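Local structure of protein (hdlp (histone deacetylase-like protein)) (Aquifex aeolicus, 1C3P) at residues 203-208 with 216-221; 231-236 with 363-368; 161-166 with 184-189; 143-148 with 173-178. The protein probably acts as a zinc-dependent deacetylase related to the histone deacetylases, and is linked to the breakdown of acetoin. All blocks are in the same frame, centred on the assembly; numbering follows the deposited sequence.

Contact 1: residues 203-208 with 216-221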
loop_
_atom_site.group_PDB
_atom_site.type_symbol
_atom_site.label_atom_id
_atom_site.label_comp_id
_atom_site.label_asym_id
_atom_site.label_seq_id
_atom_site.Cartn_x
_atom_site.Cartn_y
_atom_site.Cartn_z
ATOM N N GLY A 203 -13.298 7.072 -6.428
ATOM C CA GLY A 203 -12.011 7.742 -6.504
ATOM C C GLY A 203 -12.096 9.164 -7.041
ATOM O O GLY A 203 -11.081 9.850 -7.165
ATOM N N PHE A 204 -13.303 9.617 -7.364
ATOM C CA PHE A 204 -13.470 10.972 -7.896
ATOM C C PHE A 204 -13.385 12.038 -6.803
ATOM O O PHE A 204 -13.726 11.801 -5.637
ATOM C CB PHE A 204 -14.800 11.107 -8.671
ATOM C CG PHE A 204 -14.880 10.217 -9.877
ATOM C CD1 PHE A 204 -15.301 8.892 -9.758
ATOM C CD2 PHE A 204 -14.471 10.683 -11.124
ATOM C CE1 PHE A 204 -15.313 8.045 -10.863
ATOM C CE2 PHE A 204 -14.475 9.841 -12.238
ATOM C CZ PHE A 204 -14.895 8.524 -12.108
ATOM N N LEU A 205 -12.932 13.215 -7.211
ATOM C CA LEU A 205 -12.738 14.353 -6.317
ATOM C C LEU A 205 -13.966 14.780 -5.534
ATOM O O LEU A 205 -13.836 15.265 -4.419
ATOM C CB LEU A 205 -12.199 15.542 -7.119
ATOM C CG LEU A 205 -11.983 16.878 -6.408
ATOM C CD1 LEU A 205 -10.984 16.726 -5.279
ATOM C CD2 LEU A 205 -11.493 17.883 -7.431
ATOM N N GLU A 206 -15.156 14.575 -6.096
ATOM C CA GLU A 206 -16.381 15.003 -5.414
ATOM C C GLU A 206 -16.833 14.078 -4.291
ATOM O O GLU A 206 -17.809 14.374 -3.599
ATOM C CB GLU A 206 -17.522 15.165 -6.424
ATOM C CG GLU A 206 -17.045 15.600 -7.793
ATOM C CD GLU A 206 -16.332 14.465 -8.505
ATOM O OE1 GLU A 206 -15.593 14.719 -9.475
ATOM O OE2 GLU A 206 -16.532 13.305 -8.084
ATOM N N GLU A 207 -16.153 12.949 -4.115
ATOM C CA GLU A 207 -16.509 12.021 -3.041
ATOM C C GLU A 207 -15.818 12.512 -1.772
ATOM O O GLU A 207 -14.649 12.191 -1.526
ATOM C CB GLU A 207 -16.045 10.600 -3.398
ATOM C CG GLU A 207 -16.837 9.979 -4.552
ATOM C CD GLU A 207 -16.021 8.981 -5.328
ATOM O OE1 GLU A 207 -15.252 8.227 -4.702
ATOM O OE2 GLU A 207 -16.163 8.936 -6.561
ATOM N N ILE A 208 -16.544 13.281 -0.958
ATOM C CA ILE A 208 -15.955 13.831 0.254
ATOM C C ILE A 208 -16.586 13.307 1.533
ATOM O O ILE A 208 -16.423 13.886 2.595
ATOM C CB ILE A 208 -16.007 15.388 0.236
ATOM C CG1 ILE A 208 -15.330 15.922 -1.026
ATOM C CG2 ILE A 208 -15.280 15.957 1.437
ATOM C CD1 ILE A 208 -15.350 17.425 -1.154
ATOM N N TYR A 216 -14.558 14.592 5.428
ATOM C CA TYR A 216 -13.449 13.825 5.987
ATOM C C TYR A 216 -12.901 12.730 5.072
ATOM O O TYR A 216 -12.324 11.748 5.533
ATOM C CB TYR A 216 -13.844 13.235 7.352
ATOM C CG TYR A 216 -14.086 14.292 8.409
ATOM C CD1 TYR A 216 -15.205 15.126 8.350
ATOM C CD2 TYR A 216 -13.163 14.497 9.439
ATOM C CE1 TYR A 216 -15.397 16.143 9.285
ATOM C CE2 TYR A 216 -13.345 15.515 10.382
ATOM C CZ TYR A 216 -14.462 16.333 10.293
ATOM O OH TYR A 216 -14.630 17.361 11.191
ATOM N N ASN A 217 -13.107 12.899 3.775
ATOM C CA ASN A 217 -12.581 11.976 2.784
ATOM C C ASN A 217 -12.097 12.903 1.681
ATOM O O ASN A 217 -12.815 13.804 1.277
ATOM C CB ASN A 217 -13.659 11.034 2.250
ATOM C CG ASN A 217 -13.101 10.025 1.257
ATOM O OD1 ASN A 217 -13.195 10.196 0.032
ATOM N ND2 ASN A 217 -12.495 8.974 1.782
ATOM N N LEU A 218 -10.878 12.697 1.201
ATOM C CA LEU A 218 -10.358 13.578 0.167
ATOM C C LEU A 218 -9.625 12.754 -0.864
ATOM O O LEU A 218 -8.603 12.137 -0.548
ATOM C CB LEU A 218 -9.380 14.599 0.775
ATOM C CG LEU A 218 -9.120 15.886 -0.026
ATOM C CD1 LEU A 218 -7.864 16.568 0.495
ATOM C CD2 LEU A 218 -8.955 15.594 -1.479
ATOM N N ASN A 219 -10.157 12.730 -2.081
ATOM C CA ASN A 219 -9.527 12.012 -3.184
ATOM C C ASN A 219 -8.846 13.021 -4.094
ATOM O O ASN A 219 -9.434 14.041 -4.436
ATOM C CB ASN A 219 -10.555 11.236 -4.033
ATOM C CG ASN A 219 -11.182 10.077 -3.292
ATOM O OD1 ASN A 219 -10.515 9.404 -2.502
ATOM N ND2 ASN A 219 -12.460 9.802 -3.576
ATOM N N ILE A 220 -7.612 12.731 -4.497
ATOM C CA ILE A 220 -6.879 13.630 -5.391
ATOM C C ILE A 220 -6.604 12.790 -6.657
ATOM O O ILE A 220 -5.579 12.111 -6.760
ATOM C CB ILE A 220 -5.546 14.066 -4.740
ATOM C CG1 ILE A 220 -5.801 14.774 -3.395
ATOM C CG2 ILE A 220 -4.764 14.935 -5.706
ATOM C CD1 ILE A 220 -6.447 16.154 -3.485
ATOM N N PRO A 221 -7.515 12.834 -7.646
ATOM C CA PRO A 221 -7.329 12.054 -8.874
ATOM C C PRO A 221 -6.293 12.745 -9.740
ATOM O O PRO A 221 -6.373 13.951 -9.931
ATOM C CB PRO A 221 -8.732 12.076 -9.515
ATOM C CG PRO A 221 -9.640 12.644 -8.405
ATOM C CD PRO A 221 -8.741 13.634 -7.762
HETATM O O HOH W 1 -12.572 13.932 -2.241
#
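A type I beta turn, Phe204 to Glu207, lies against strand 217-222, an edge strand of the parallel sheet, and Asn219 of that strand reaches into it. Asn219 ND2 donates to Phe204 O at 3.1 Å with an N-H...O angle of 170°; the acceptor lies in the plane of the amide, whereas the donor stands above the plane of the carbonyl. The turn's own bond, Glu207 N to Phe204 O, arrives from the opposite face of that plane, so the oxygen is gripped on both faces. A second bond of the amide, from ND2 to Gln176 OE1 on helix 173-179, fixes its rotation further. The Glu207 carboxylate ties the turn together: OE1 accepts from Gly203 N at 2.9 Å and from Gln176 NE2, and OE2 accepts from Phe204 N. In the arginase-like alpha/beta sheet, strand 185-192 pairs with strand 217-222 through Leu218 and Ile220, while loop 203-208 meets Asn217, Asn219 and Pro221. A water accepts from Asn219 N at 2.7 Å and donates to Leu205 O and Glu207 O. Carbon atoms pack round the junction, several of them on carbonyl oxygens. Asn219 O, buried here without a polar partner in the model, is covered by Leu205 CD1 at 3.2 Å, while Leu205 CB lies 4.0 Å from Pro221 CD. Ile208 CG2 comes to 3.3 Å from Asn217 O, and the weak bond from Tyr216 N to Ile208 O measures 3.5 Å.

Contact 2: residues 231-236 with 363-368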
loop_
_atom_site.group_PDB
_atom_site.type_symbol
_atom_site.label_atom_id
_atom_site.label_comp_id
_atom_site.label_asym_id
_atom_site.label_seq_id
_atom_site.Cartn_x
_atom_site.Cartn_y
_atom_site.Cartn_z
ATOM N N PHE A 231 3.442 14.955 -8.801
ATOM C CA PHE A 231 3.062 14.126 -7.661
ATOM C C PHE A 231 3.332 14.878 -6.351
ATOM O O PHE A 231 2.448 15.010 -5.503
ATOM C CB PHE A 231 3.845 12.808 -7.672
ATOM C CG PHE A 231 3.392 11.820 -6.626
ATOM C CD1 PHE A 231 2.131 11.226 -6.705
ATOM C CD2 PHE A 231 4.221 11.480 -5.566
ATOM C CE1 PHE A 231 1.709 10.308 -5.747
ATOM C CE2 PHE A 231 3.807 10.560 -4.596
ATOM C CZ PHE A 231 2.544 9.974 -4.691
ATOM N N LEU A 232 4.552 15.384 -6.181
ATOM C CA LEU A 232 4.893 16.092 -4.944
ATOM C C LEU A 232 4.099 17.374 -4.747
ATOM O O LEU A 232 3.768 17.726 -3.628
ATOM C CB LEU A 232 6.393 16.373 -4.892
ATOM C CG LEU A 232 7.245 15.095 -4.901
ATOM C CD1 LEU A 232 8.708 15.488 -5.078
ATOM C CD2 LEU A 232 7.053 14.270 -3.640
ATOM N N PHE A 233 3.804 18.084 -5.830
ATOM C CA PHE A 233 2.983 19.289 -5.747
ATOM C C PHE A 233 1.635 18.905 -5.145
ATOM O O PHE A 233 1.144 19.526 -4.196
ATOM C CB PHE A 233 2.725 19.848 -7.151
ATOM C CG PHE A 233 1.687 20.943 -7.196
ATOM C CD1 PHE A 233 2.043 22.272 -6.977
ATOM C CD2 PHE A 233 0.365 20.646 -7.499
ATOM C CE1 PHE A 233 1.097 23.295 -7.073
ATOM C CE2 PHE A 233 -0.602 21.658 -7.596
ATOM C CZ PHE A 233 -0.235 22.984 -7.387
ATOM N N ALA A 234 1.030 17.874 -5.731
ATOM C CA ALA A 234 -0.277 17.399 -5.291
ATOM C C ALA A 234 -0.249 16.963 -3.832
ATOM O O ALA A 234 -1.177 17.230 -3.063
ATOM C CB ALA A 234 -0.730 16.216 -6.201
ATOM N N LEU A 235 0.816 16.277 -3.458
ATOM C CA LEU A 235 0.960 15.784 -2.090
ATOM C C LEU A 235 1.035 16.936 -1.077
ATOM O O LEU A 235 0.291 16.970 -0.093
ATOM C CB LEU A 235 2.236 14.944 -1.985
ATOM C CG LEU A 235 2.275 13.721 -1.065
ATOM C CD1 LEU A 235 3.680 13.630 -0.476
ATOM C CD2 LEU A 235 1.215 13.800 0.035
ATOM N N GLU A 236 1.935 17.885 -1.322
ATOM C CA GLU A 236 2.107 19.025 -0.415
ATOM C C GLU A 236 0.821 19.832 -0.247
ATOM O O GLU A 236 0.445 20.205 0.870
ATOM C CB GLU A 236 3.204 19.960 -0.935
ATOM C CG GLU A 236 4.525 19.278 -1.172
ATOM C CD GLU A 236 5.526 20.172 -1.882
ATOM O OE1 GLU A 236 5.250 20.609 -3.032
ATOM O OE2 GLU A 236 6.589 20.428 -1.285
ATOM N N GLU A 363 -4.029 21.042 -15.370
ATOM C CA GLU A 363 -5.009 20.072 -14.858
ATOM C C GLU A 363 -4.782 19.776 -13.391
ATOM O O GLU A 363 -5.718 19.724 -12.588
ATOM C CB GLU A 363 -4.860 18.719 -15.527
ATOM C CG GLU A 363 -5.155 18.611 -16.964
ATOM C CD GLU A 363 -4.837 17.215 -17.438
ATOM O OE1 GLU A 363 -5.343 16.255 -16.801
ATOM O OE2 GLU A 363 -4.086 17.087 -18.428
ATOM N N VAL A 364 -3.526 19.501 -13.071
ATOM C CA VAL A 364 -3.174 19.176 -11.704
ATOM C C VAL A 364 -3.412 20.365 -10.786
ATOM O O VAL A 364 -3.991 20.216 -9.702
ATOM C CB VAL A 364 -1.720 18.715 -11.593
ATOM C CG1 VAL A 364 -1.395 18.448 -10.139
ATOM C CG2 VAL A 364 -1.497 17.444 -12.426
ATOM N N LYS A 365 -2.998 21.552 -11.218
ATOM C CA LYS A 365 -3.215 22.738 -10.400
ATOM C C LYS A 365 -4.709 22.956 -10.187
ATOM O O LYS A 365 -5.147 23.288 -9.081
ATOM C CB LYS A 365 -2.587 23.978 -11.059
ATOM C CG LYS A 365 -1.077 23.909 -11.180
ATOM C CD LYS A 365 -0.501 25.213 -11.731
ATOM C CE LYS A 365 1.015 25.133 -11.849
ATOM N NZ LYS A 365 1.644 26.391 -12.347
ATOM N N ASP A 366 -5.497 22.769 -11.244
ATOM C CA ASP A 366 -6.940 22.956 -11.112
ATOM C C ASP A 366 -7.567 21.967 -10.122
ATOM O O ASP A 366 -8.435 22.336 -9.331
ATOM C CB ASP A 366 -7.652 22.830 -12.474
ATOM C CG ASP A 366 -7.241 23.916 -13.456
ATOM O OD1 ASP A 366 -6.813 25.010 -13.015
ATOM O OD2 ASP A 366 -7.373 23.686 -14.674
ATOM N N THR A 367 -7.143 20.712 -10.170
ATOM C CA THR A 367 -7.693 19.708 -9.253
ATOM C C THR A 367 -7.444 20.117 -7.799
ATOM O O THR A 367 -8.358 20.086 -6.967
ATOM C CB THR A 367 -7.066 18.343 -9.534
ATOM O OG1 THR A 367 -7.471 17.907 -10.838
ATOM C CG2 THR A 367 -7.505 17.326 -8.502
ATOM N N LEU A 368 -6.214 20.518 -7.494
ATOM C CA LEU A 368 -5.894 20.935 -6.130
ATOM C C LEU A 368 -6.620 22.210 -5.718
ATOM O O LEU A 368 -6.948 22.379 -4.544
ATOM C CB LEU A 368 -4.381 21.105 -5.940
ATOM C CG LEU A 368 -3.604 19.807 -5.637
ATOM C CD1 LEU A 368 -4.095 19.239 -4.305
ATOM C CD2 LEU A 368 -3.807 18.777 -6.750
#
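Phe233 has the most surface buried here, and its ring leans obliquely against three residues of helix 363-368. Its CD2 lies 3.9 Å from Val364 CG1. Atom CE2 of the same ring meets Leu368 CG and Lys365 CA, and CZ meets Lys365 CG. A chi1 of 170° carries the ring across to the second helix, where it runs past Val364 and Leu368 in the opposite sense and crosses the Lys365 chain at about a right angle. Leu368, next in buried area, splits its branches over Ala234: CD2 meets Ala234 CB at 4.0 Å, and CD1 meets Ala234 O at 3.8 Å. With an alanine here in place of Leu368 both branches would go, which would probably open a gap over Ala234 and leave Phe233 CE2 with fewer contacts. The small Ala234 side chain leaves room for this leucine between two nearly parallel helices, whose axes approach to 10.2 Å at an angle of 9°. Both helices pack on the sheet: Ala234 touches Leu190 of strand 185-192 and Leu222 of strand 217-222, Leu368 rests on Ile220, and Phe231 and Leu235 turn to Ala278 of helix 272-286.

Contact 3: residues 161-166 with 184-189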
loop_
_atom_site.group_PDB
_atom_site.type_symbol
_atom_site.label_atom_id
_atom_site.label_comp_id
_atom_site.label_asym_id
_atom_site.label_seq_id
_atom_site.Cartn_x
_atom_site.Cartn_y
_atom_site.Cartn_z
ATOM N N ARG A 161 -9.308 10.492 16.452
ATOM C CA ARG A 161 -8.915 11.277 15.281
ATOM C C ARG A 161 -7.784 10.534 14.593
ATOM O O ARG A 161 -6.609 10.724 14.904
ATOM C CB ARG A 161 -8.442 12.683 15.671
ATOM C CG ARG A 161 -9.524 13.583 16.273
ATOM C CD ARG A 161 -9.005 15.012 16.426
ATOM N NE ARG A 161 -7.820 15.108 17.278
ATOM C CZ ARG A 161 -7.821 14.997 18.606
ATOM N NH1 ARG A 161 -8.955 14.787 19.264
ATOM N NH2 ARG A 161 -6.681 15.088 19.281
ATOM N N ILE A 162 -8.144 9.682 13.648
ATOM C CA ILE A 162 -7.152 8.874 12.944
ATOM C C ILE A 162 -7.081 9.280 11.477
ATOM O O ILE A 162 -8.095 9.398 10.823
ATOM C CB ILE A 162 -7.558 7.401 13.068
ATOM C CG1 ILE A 162 -7.641 7.048 14.555
ATOM C CG2 ILE A 162 -6.571 6.518 12.342
ATOM C CD1 ILE A 162 -8.328 5.754 14.856
ATOM N N LEU A 163 -5.876 9.503 10.968
ATOM C CA LEU A 163 -5.722 9.907 9.582
ATOM C C LEU A 163 -5.085 8.770 8.818
ATOM O O LEU A 163 -4.160 8.144 9.310
ATOM C CB LEU A 163 -4.820 11.149 9.496
ATOM C CG LEU A 163 -4.274 11.582 8.130
ATOM C CD1 LEU A 163 -5.434 12.028 7.239
ATOM C CD2 LEU A 163 -3.260 12.698 8.301
ATOM N N TYR A 164 -5.603 8.491 7.630
ATOM C CA TYR A 164 -5.030 7.461 6.768
ATOM C C TYR A 164 -4.638 8.153 5.464
ATOM O O TYR A 164 -5.445 8.864 4.858
ATOM C CB TYR A 164 -6.056 6.372 6.484
ATOM C CG TYR A 164 -5.555 5.326 5.518
ATOM C CD1 TYR A 164 -4.616 4.359 5.893
ATOM C CD2 TYR A 164 -6.025 5.316 4.214
ATOM C CE1 TYR A 164 -4.174 3.399 4.955
ATOM C CE2 TYR A 164 -5.601 4.392 3.300
ATOM C CZ TYR A 164 -4.690 3.439 3.660
ATOM O OH TYR A 164 -4.344 2.524 2.685
ATOM N N ILE A 165 -3.392 7.968 5.033
ATOM C CA ILE A 165 -2.911 8.587 3.802
ATOM C C ILE A 165 -2.490 7.448 2.873
ATOM O O ILE A 165 -1.699 6.585 3.257
ATOM C CB ILE A 165 -1.705 9.498 4.067
ATOM C CG1 ILE A 165 -2.092 10.594 5.067
ATOM C CG2 ILE A 165 -1.199 10.077 2.755
ATOM C CD1 ILE A 165 -0.887 11.356 5.645
ATOM N N ASP A 166 -3.016 7.464 1.657
ATOM C CA ASP A 166 -2.768 6.398 0.695
ATOM C C ASP A 166 -2.033 6.905 -0.548
ATOM O O ASP A 166 -2.605 7.582 -1.410
ATOM C CB ASP A 166 -4.133 5.759 0.338
ATOM C CG ASP A 166 -3.998 4.474 -0.465
ATOM O OD1 ASP A 166 -3.496 4.545 -1.603
ATOM O OD2 ASP A 166 -4.402 3.397 0.052
ATOM N N GLN A 184 -14.391 10.595 12.644
ATOM C CA GLN A 184 -13.308 10.164 13.515
ATOM C C GLN A 184 -12.117 9.684 12.691
ATOM O O GLN A 184 -10.994 9.579 13.184
ATOM C CB GLN A 184 -13.765 9.056 14.448
ATOM C CG GLN A 184 -14.882 9.477 15.383
ATOM C CD GLN A 184 -15.076 8.513 16.527
ATOM O OE1 GLN A 184 -15.226 7.314 16.327
ATOM N NE2 GLN A 184 -15.078 9.039 17.741
ATOM N N VAL A 185 -12.381 9.375 11.434
ATOM C CA VAL A 185 -11.317 8.936 10.552
ATOM C C VAL A 185 -11.336 9.853 9.344
ATOM O O VAL A 185 -12.406 10.227 8.864
ATOM C CB VAL A 185 -11.533 7.472 10.103
ATOM C CG1 VAL A 185 -10.343 7.002 9.242
ATOM C CG2 VAL A 185 -11.697 6.578 11.335
ATOM N N PHE A 186 -10.151 10.233 8.878
ATOM C CA PHE A 186 -10.021 11.085 7.707
ATOM C C PHE A 186 -9.159 10.293 6.744
ATOM O O PHE A 186 -8.100 9.816 7.121
ATOM C CB PHE A 186 -9.319 12.414 8.054
ATOM C CG PHE A 186 -9.330 13.401 6.922
ATOM C CD1 PHE A 186 -10.073 14.572 7.011
ATOM C CD2 PHE A 186 -8.647 13.134 5.737
ATOM C CE1 PHE A 186 -10.137 15.459 5.938
ATOM C CE2 PHE A 186 -8.705 14.015 4.664
ATOM C CZ PHE A 186 -9.458 15.185 4.769
ATOM N N VAL A 187 -9.625 10.137 5.508
ATOM C CA VAL A 187 -8.876 9.387 4.515
ATOM C C VAL A 187 -8.461 10.301 3.381
ATOM O O VAL A 187 -9.283 11.024 2.832
ATOM C CB VAL A 187 -9.732 8.213 3.916
ATOM C CG1 VAL A 187 -8.961 7.496 2.801
ATOM C CG2 VAL A 187 -10.117 7.232 5.011
ATOM N N LEU A 188 -7.176 10.280 3.059
ATOM C CA LEU A 188 -6.635 11.051 1.949
ATOM C C LEU A 188 -6.002 10.085 0.978
ATOM O O LEU A 188 -5.164 9.261 1.357
ATOM C CB LEU A 188 -5.554 12.033 2.409
ATOM C CG LEU A 188 -4.629 12.623 1.320
ATOM C CD1 LEU A 188 -5.409 13.465 0.313
ATOM C CD2 LEU A 188 -3.555 13.471 1.980
ATOM N N SER A 189 -6.398 10.157 -0.278
ATOM C CA SER A 189 -5.768 9.286 -1.257
ATOM C C SER A 189 -5.372 10.030 -2.504
ATOM O O SER A 189 -6.160 10.790 -3.034
ATOM C CB SER A 189 -6.700 8.144 -1.678
ATOM O OG SER A 189 -6.015 7.354 -2.634
#
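Leu163 and Phe186 make the closest apolar side-chain pair between these two strands, lying side by side and pointing the same way from the sheet. Leu163 CD1 comes to 3.7 Å from Phe186 CD2, approaching the ring obliquely. Ile165 and Leu188 extend this face, with Ile165 CG2 4.2 Å from Leu188 CD2, and helix 228-245 covers it through Val242, Ser238 and Leu239. On the other face Tyr164 and Val187 are paired. The tyrosine ring swings away from its own amide nitrogen, chi1 176°, and so lies alongside the valine, where Val187 CG1 meets its edge in plane, 3.9 Å from Tyr164 CD2. Pro147 of helix 146-156 touches the same tyrosine.

Between the two faces runs an unbroken ladder of five backbone hydrogen bonds, from Ile162 N to Gln184 O at one end to Asp166 N to Leu188 O, 2.8 Å, at the other. Each donor lies nearly along the C=O axis, and the strand axes approach to 4.7 Å at 12°, the geometry of regular parallel pairing. At the N-terminal ends the contact turns polar, Arg161 NE bonding to Glu247 O and Gln184 OE1 to Arg155 NH2. The other polar edge lies at the C-terminal ends, where Asp166 CB is 3.9 Å from Ser189 OG and Asp166 OD1 accepts a weak bond from Asp168 N. Asp168 is a zinc ligand in another structure of this protein; no zinc is bound here. Helix 173-179 connects the two strands as a beta-alpha-beta crossover, and a metal site just beyond the C-terminal end of strand 162-166 is characteristic of the arginase-like fold of histone deacetylases.

Contact 4: residues 143-148 with 173-178. Unlike the reference sequence in segment 143-148: Asn146 (reference Asp).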
loop_
_atom_site.group_PDB
_atom_site.type_symbol
_atom_site.label_atom_id
_atom_site.label_comp_id
_atom_site.label_asym_id
_atom_site.label_seq_id
_atom_site.Cartn_x
_atom_site.Cartn_y
_atom_site.Cartn_z
ATOM N N TYR A 143 -8.549 -9.378 -0.281
ATOM C CA TYR A 143 -9.572 -10.157 0.412
ATOM C C TYR A 143 -9.813 -9.638 1.825
ATOM O O TYR A 143 -10.927 -9.726 2.337
ATOM C CB TYR A 143 -9.199 -11.638 0.509
ATOM C CG TYR A 143 -8.799 -12.263 -0.810
ATOM C CD1 TYR A 143 -7.494 -12.151 -1.287
ATOM C CD2 TYR A 143 -9.729 -12.970 -1.577
ATOM C CE1 TYR A 143 -7.113 -12.741 -2.506
ATOM C CE2 TYR A 143 -9.364 -13.558 -2.792
ATOM C CZ TYR A 143 -8.052 -13.440 -3.245
ATOM O OH TYR A 143 -7.666 -14.055 -4.418
ATOM N N ILE A 144 -8.769 -9.104 2.458
ATOM C CA ILE A 144 -8.897 -8.564 3.806
ATOM C C ILE A 144 -8.323 -7.151 3.773
ATOM O O ILE A 144 -7.229 -6.936 3.244
ATOM C CB ILE A 144 -8.119 -9.423 4.804
ATOM C CG1 ILE A 144 -8.654 -10.864 4.754
ATOM C CG2 ILE A 144 -8.174 -8.802 6.196
ATOM C CD1 ILE A 144 -7.989 -11.840 5.732
ATOM N N ASN A 145 -9.059 -6.189 4.324
ATOM C CA ASN A 145 -8.603 -4.797 4.319
ATOM C C ASN A 145 -7.813 -4.522 5.615
ATOM O O ASN A 145 -8.400 -4.135 6.626
ATOM C CB ASN A 145 -9.827 -3.874 4.230
ATOM C CG ASN A 145 -9.456 -2.455 3.850
ATOM O OD1 ASN A 145 -8.603 -1.838 4.478
ATOM N ND2 ASN A 145 -10.087 -1.939 2.804
ATOM N N ASN A 146 -6.491 -4.711 5.608
ATOM C CA ASN A 146 -5.748 -4.507 6.860
ATOM C C ASN A 146 -5.777 -3.044 7.300
ATOM O O ASN A 146 -5.794 -2.755 8.493
ATOM C CB ASN A 146 -4.331 -5.092 6.762
ATOM C CG ASN A 146 -3.482 -4.405 5.732
ATOM O OD1 ASN A 146 -2.661 -3.565 6.074
ATOM N ND2 ASN A 146 -3.692 -4.739 4.453
ATOM N N PRO A 147 -5.761 -2.091 6.350
ATOM C CA PRO A 147 -5.832 -0.717 6.868
ATOM C C PRO A 147 -7.116 -0.495 7.720
ATOM O O PRO A 147 -7.070 0.164 8.774
ATOM C CB PRO A 147 -5.842 0.125 5.598
ATOM C CG PRO A 147 -4.938 -0.703 4.668
ATOM C CD PRO A 147 -5.590 -2.080 4.883
ATOM N N ALA A 148 -8.253 -1.044 7.280
ATOM C CA ALA A 148 -9.513 -0.859 8.028
ATOM C C ALA A 148 -9.494 -1.631 9.343
ATOM O O ALA A 148 -10.000 -1.150 10.355
ATOM C CB ALA A 148 -10.723 -1.283 7.181
ATOM N N ASP A 173 -10.549 2.383 -2.392
ATOM C CA ASP A 173 -12.002 2.380 -2.331
ATOM C C ASP A 173 -12.566 1.622 -1.135
ATOM O O ASP A 173 -13.576 2.030 -0.556
ATOM C CB ASP A 173 -12.611 1.870 -3.651
ATOM C CG ASP A 173 -12.087 0.512 -4.080
ATOM O OD1 ASP A 173 -12.635 -0.028 -5.070
ATOM O OD2 ASP A 173 -11.140 -0.017 -3.459
ATOM N N GLY A 174 -11.894 0.537 -0.758
ATOM C CA GLY A 174 -12.306 -0.235 0.395
ATOM C C GLY A 174 -12.213 0.621 1.651
ATOM O O GLY A 174 -13.158 0.668 2.435
ATOM N N VAL A 175 -11.080 1.290 1.863
ATOM C CA VAL A 175 -10.915 2.154 3.041
ATOM C C VAL A 175 -11.908 3.338 3.000
ATOM O O VAL A 175 -12.466 3.737 4.027
ATOM C CB VAL A 175 -9.456 2.690 3.123
ATOM C CG1 VAL A 175 -9.244 3.502 4.430
ATOM C CG2 VAL A 175 -8.477 1.516 3.058
ATOM N N GLN A 176 -12.125 3.906 1.820
ATOM C CA GLN A 176 -13.064 5.026 1.712
ATOM C C GLN A 176 -14.450 4.636 2.211
ATOM O O GLN A 176 -15.056 5.327 3.027
ATOM C CB GLN A 176 -13.184 5.506 0.262
ATOM C CG GLN A 176 -14.243 6.587 0.091
ATOM C CD GLN A 176 -14.260 7.185 -1.285
ATOM O OE1 GLN A 176 -13.250 7.721 -1.746
ATOM N NE2 GLN A 176 -15.418 7.115 -1.959
ATOM N N GLU A 177 -14.956 3.518 1.711
ATOM C CA GLU A 177 -16.283 3.061 2.114
ATOM C C GLU A 177 -16.355 2.805 3.609
ATOM O O GLU A 177 -17.324 3.172 4.283
ATOM C CB GLU A 177 -16.631 1.783 1.356
ATOM C CG GLU A 177 -18.031 1.248 1.665
ATOM C CD GLU A 177 -18.376 0.046 0.810
ATOM O OE1 GLU A 177 -18.320 -1.102 1.310
ATOM O OE2 GLU A 177 -18.676 0.252 -0.383
ATOM N N ALA A 178 -15.308 2.184 4.133
ATOM C CA ALA A 178 -15.246 1.842 5.551
ATOM C C ALA A 178 -15.413 3.012 6.527
ATOM O O ALA A 178 -15.989 2.860 7.611
ATOM C CB ALA A 178 -13.940 1.111 5.838
#
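Asn145 meets Val175 at the start of helix 173-179, the two side chains crossing at about a right angle. Asn145 is the N-cap of helix 146-156, and helix 173-179 is the connecting helix of a beta-alpha-beta unit, so the contact joins two helices on one face of the sheet. The methyl CG2 of Val175 lies 3.6 Å from Asn145 OD1, while Asn145 ND2 sits 3.5 Å from Val175 N. Pro147 CB packs at 3.9 Å against the same methyl, Val175 CG2.

What positions the amide is a pair of bonds, one from each of its polar atoms. Asn145 OD1 accepts from Ala148 N at 2.9 Å, the capping bond, with the donor 37° above the plane of the C=O group, and ND2 donates to Ala133 O. Its chi1 of -165° extends the amide away from the residue's own nitrogen and across to the second helix. Replaced by an alanine, Asn145 would lose both amide bonds, and Ala148 N would probably be left without its cap and Ala133 O without this donor.

Gly174 has room for no side chain, since a CB there would clash with Asn145 ND2. Further out, Val175 also touches Tyr164 of strand 162-166. Farther along, the two helices meet methyl to methyl, Ala148 CB to Ala178 CB at 4.2 Å.

Along the chain contacts 3 and 4 interleave, and contact 1 and then contact 2 open after both have closed. Contact 3 lies within the parallel sheet, and contact 1 covers the edge strand 217-222, which pairs with strand 185-192 through bonds such as Leu218 N to Val187 O; their centres are about 12 Å apart. Contact 4, also about 12 Å from contact 3 between centres, lies on the face bearing Tyr164 and Val187, and Gln176 ties it to contact 1. Contact 2 packs helices 228-245 and 362-372 on the other face, touching contact 1 where Leu205 meets Thr367; the centres of contacts 2 and 4 are about 25 Å apart. These strands are thus covered on both faces, with contact 3 reaching closest to the zinc-ligand residues.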